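Local coordinates for protein quinoline 2-oxidoreductase small subunit (Pseudomonas putida, PDB 1T3Q) that carries the two [2Fe-2S] clusters of quinoline 2-oxidoreductase, a molybdenum hydroxylase, and probably relays electrons from the molybdenum cofactor to FAD, at residues Q96-R101 / I151-D156. Sequence-based numbering, arbitrary orientation.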
ATOM      1  N   GLN A  96     -14.495 -21.623  13.507  1.00 18.89           N
ATOM      2  CA  GLN A  96     -13.385 -21.166  12.670  1.00 18.50           C
ATOM      3  C   GLN A  96     -12.162 -22.047  12.869  1.00 18.88           C
ATOM      4  O   GLN A  96     -11.538 -22.495  11.905  1.00 16.13           O
ATOM      5  CB  GLN A  96     -13.025 -19.717  13.003  1.00 17.10           C
ATOM      6  CG  GLN A  96     -14.130 -18.720  12.700  1.00 19.84           C
ATOM      7  CD  GLN A  96     -13.822 -17.343  13.245  1.00 20.20           C
ATOM      8  OE1 GLN A  96     -13.594 -17.180  14.446  1.00 19.08           O
ATOM      9  NE2 GLN A  96     -13.814 -16.339  12.369  1.00 16.83           N
ATOM     10  N   ASP A  97     -11.820 -22.298  14.128  1.00 17.42           N
ATOM     11  CA  ASP A  97     -10.669 -23.132  14.432  1.00 18.43           C
ATOM     12  C   ASP A  97     -10.834 -24.521  13.835  1.00 17.39           C
ATOM     13  O   ASP A  97      -9.863 -25.127  13.372  1.00 17.29           O
ATOM     14  CB  ASP A  97     -10.463 -23.230  15.944  1.00 20.81           C
ATOM     15  CG  ASP A  97      -9.335 -24.166  16.312  1.00 24.95           C
ATOM     16  OD1 ASP A  97      -9.616 -25.321  16.699  1.00 28.60           O
ATOM     17  OD2 ASP A  97      -8.168 -23.750  16.197  1.00 26.92           O
ATOM     18  N   SER A  98     -12.066 -25.025  13.838  1.00 15.46           N
ATOM     19  CA  SER A  98     -12.338 -26.338  13.278  1.00 15.98           C
ATOM     20  C   SER A  98     -12.098 -26.327  11.765  1.00 16.16           C
ATOM     21  O   SER A  98     -11.521 -27.267  11.213  1.00 15.48           O
ATOM     22  CB  SER A  98     -13.775 -26.750  13.569  1.00 14.50           C
ATOM     23  OG  SER A  98     -13.994 -28.082  13.154  1.00 15.93           O
ATOM     24  N   PHE A  99     -12.554 -25.274  11.095  1.00 16.20           N
ATOM     25  CA  PHE A  99     -12.345 -25.159   9.648  1.00 16.87           C
ATOM     26  C   PHE A  99     -10.846 -25.263   9.352  1.00 17.58           C
ATOM     27  O   PHE A  99     -10.428 -25.933   8.405  1.00 16.60           O
ATOM     28  CB  PHE A  99     -12.867 -23.805   9.135  1.00 16.13           C
ATOM     29  CG  PHE A  99     -14.256 -23.862   8.567  1.00 17.01           C
ATOM     30  CD1 PHE A  99     -15.327 -24.325   9.335  1.00 16.50           C
ATOM     31  CD2 PHE A  99     -14.500 -23.450   7.260  1.00 15.93           C
ATOM     32  CE1 PHE A  99     -16.614 -24.375   8.810  1.00 17.43           C
ATOM     33  CE2 PHE A  99     -15.791 -23.496   6.722  1.00 16.32           C
ATOM     34  CZ  PHE A  99     -16.849 -23.959   7.498  1.00 18.41           C
ATOM     35  N   ARG A 100     -10.042 -24.596  10.179  1.00 17.41           N
ATOM     36  CA  ARG A 100      -8.598 -24.596  10.012  1.00 18.89           C
ATOM     37  C   ARG A 100      -7.988 -25.973  10.273  1.00 19.41           C
ATOM     38  O   ARG A 100      -7.190 -26.466   9.474  1.00 18.77           O
ATOM     39  CB  ARG A 100      -7.957 -23.573  10.954  1.00 20.08           C
ATOM     40  CG  ARG A 100      -6.472 -23.399  10.726  1.00 26.01           C
ATOM     41  CD  ARG A 100      -5.836 -22.553  11.803  1.00 32.54           C
ATOM     42  NE  ARG A 100      -4.418 -22.347  11.532  1.00 41.07           N
ATOM     43  CZ  ARG A 100      -3.526 -22.011  12.457  1.00 43.37           C
ATOM     44  NH1 ARG A 100      -3.913 -21.845  13.715  1.00 45.78           N
ATOM     45  NH2 ARG A 100      -2.251 -21.842  12.124  1.00 43.82           N
ATOM     46  N   ARG A 101      -8.362 -26.589  11.391  1.00 19.25           N
ATOM     47  CA  ARG A 101      -7.835 -27.907  11.739  1.00 19.02           C
ATOM     48  C   ARG A 101      -8.162 -28.972  10.696  1.00 18.15           C
ATOM     49  O   ARG A 101      -7.361 -29.876  10.455  1.00 17.86           O
ATOM     50  CB  ARG A 101      -8.368 -28.354  13.109  1.00 20.22           C
ATOM     51  CG  ARG A 101      -7.787 -27.582  14.282  1.00 22.05           C
ATOM     52  CD  ARG A 101      -8.212 -28.166  15.630  1.00 22.05           C
ATOM     53  NE  ARG A 101      -9.619 -27.927  15.951  1.00 22.52           N
ATOM     54  CZ  ARG A 101     -10.593 -28.816  15.797  1.00 22.90           C
ATOM     55  NH1 ARG A 101     -11.837 -28.495  16.124  1.00 23.79           N
ATOM     56  NH2 ARG A 101     -10.329 -30.028  15.323  1.00 25.24           N
ATOM     57  N   ILE A 151     -17.578 -30.550   5.799  1.00 16.72           N
ATOM     58  CA  ILE A 151     -18.537 -31.389   6.518  1.00 18.32           C
ATOM     59  C   ILE A 151     -17.835 -31.867   7.793  1.00 18.81           C
ATOM     60  O   ILE A 151     -18.429 -31.885   8.875  1.00 19.51           O
ATOM     61  CB  ILE A 151     -18.967 -32.621   5.681  1.00 17.09           C
ATOM     62  CG1 ILE A 151     -19.499 -32.177   4.314  1.00 15.88           C
ATOM     63  CG2 ILE A 151     -20.046 -33.416   6.420  1.00 16.85           C
ATOM     64  CD1 ILE A 151     -20.687 -31.233   4.368  1.00 17.05           C
ATOM     65  N   ASP A 152     -16.566 -32.241   7.658  1.00 18.69           N
ATOM     66  CA  ASP A 152     -15.774 -32.698   8.799  1.00 20.05           C
ATOM     67  C   ASP A 152     -15.698 -31.607   9.866  1.00 20.17           C
ATOM     68  O   ASP A 152     -15.881 -31.872  11.053  1.00 20.12           O
ATOM     69  CB  ASP A 152     -14.337 -33.028   8.376  1.00 19.46           C
ATOM     70  CG  ASP A 152     -14.246 -34.222   7.444  1.00 19.82           C
ATOM     71  OD1 ASP A 152     -13.155 -34.415   6.866  1.00 20.72           O
ATOM     72  OD2 ASP A 152     -15.236 -34.970   7.296  1.00 20.22           O
ATOM     73  N   ALA A 153     -15.406 -30.384   9.434  1.00 19.15           N
ATOM     74  CA  ALA A 153     -15.271 -29.257  10.347  1.00 20.06           C
ATOM     75  C   ALA A 153     -16.547 -28.958  11.128  1.00 20.71           C
ATOM     76  O   ALA A 153     -16.499 -28.753  12.342  1.00 21.01           O
ATOM     77  CB  ALA A 153     -14.823 -28.006   9.582  1.00 18.67           C
ATOM     78  N   ILE A 154     -17.682 -28.943  10.435  1.00 18.85           N
ATOM     79  CA  ILE A 154     -18.963 -28.644  11.069  1.00 20.15           C
ATOM     80  C   ILE A 154     -19.442 -29.713  12.055  1.00 19.90           C
ATOM     81  O   ILE A 154     -20.125 -29.397  13.030  1.00 20.59           O
ATOM     82  CB  ILE A 154     -20.054 -28.413   9.999  1.00 20.10           C
ATOM     83  CG1 ILE A 154     -19.670 -27.207   9.138  1.00 17.69           C
ATOM     84  CG2 ILE A 154     -21.418 -28.192  10.666  1.00 19.16           C
ATOM     85  CD1 ILE A 154     -20.516 -27.035   7.893  1.00 16.37           C
ATOM     86  N   THR A 155     -19.075 -30.967  11.809  1.00 18.46           N
ATOM     87  CA  THR A 155     -19.488 -32.063  12.681  1.00 20.18           C
ATOM     88  C   THR A 155     -18.451 -32.415  13.737  1.00 19.00           C
ATOM     89  O   THR A 155     -18.610 -33.395  14.464  1.00 20.25           O
ATOM     90  CB  THR A 155     -19.807 -33.341  11.868  1.00 20.70           C
ATOM     91  OG1 THR A 155     -18.684 -33.685  11.044  1.00 20.84           O
ATOM     92  CG2 THR A 155     -21.030 -33.125  10.994  1.00 20.75           C
ATOM     93  N   ASP A 156     -17.392 -31.617  13.817  1.00 18.46           N
ATOM     94  CA  ASP A 156     -16.329 -31.840  14.794  1.00 20.22           C
ATOM     95  C   ASP A 156     -16.935 -31.769  16.196  1.00 19.64           C
ATOM     96  O   ASP A 156     -17.712 -30.863  16.497  1.00 17.37           O
ATOM     97  CB  ASP A 156     -15.249 -30.765  14.644  1.00 20.69           C
ATOM     98  CG  ASP A 156     -14.067 -30.991  15.563  1.00 24.37           C
ATOM     99  OD1 ASP A 156     -13.092 -31.635  15.130  1.00 23.66           O
ATOM    100  OD2 ASP A 156     -14.116 -30.529  16.727  1.00 24.06           O
TER
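Within the helical [2Fe-2S] domain, helix 94-101 packs against the C-terminal end of helix 148-154 where Ser-98 meets Ala-153, their CA atoms 5.1 Å apart. With its OG anti to the backbone N (chi1 -174°), Ser-98 reaches across and donates a 2.7 Å hydrogen bond from OG to Ala-153 O, entering well to one side of the C=O direction. Beside it the Ala-153 methyl CB lies 3.7 Å from CD1 of Phe-99, and Ile-154 CG1 approaches the neighbouring ring atom CE1. Arg-101, its chain bent at chi3, sits between two carboxylates: NE forms a salt bridge with Asp-97 OD1 (2.7 Å), nearly in the guanidinium plane, while NH1 forms another with Asp-156 OD2 (3.1 Å), approached from above the carboxylate, the two flat groups being turned 59° apart. Asp-156 OD2 also caps Ala-158 N, at the start of helix 157-164. A methionine in place of Arg-101 would probably leave Asp-97 and Asp-156 without the cation that links them. The Phe-99 side chain also packs on Met-114 and Leu-115 of helix 111-124 and lies about 8 Å from the bound [2Fe-2S] cluster, in the helical cluster-binding domain characteristic of molybdenum hydroxylases.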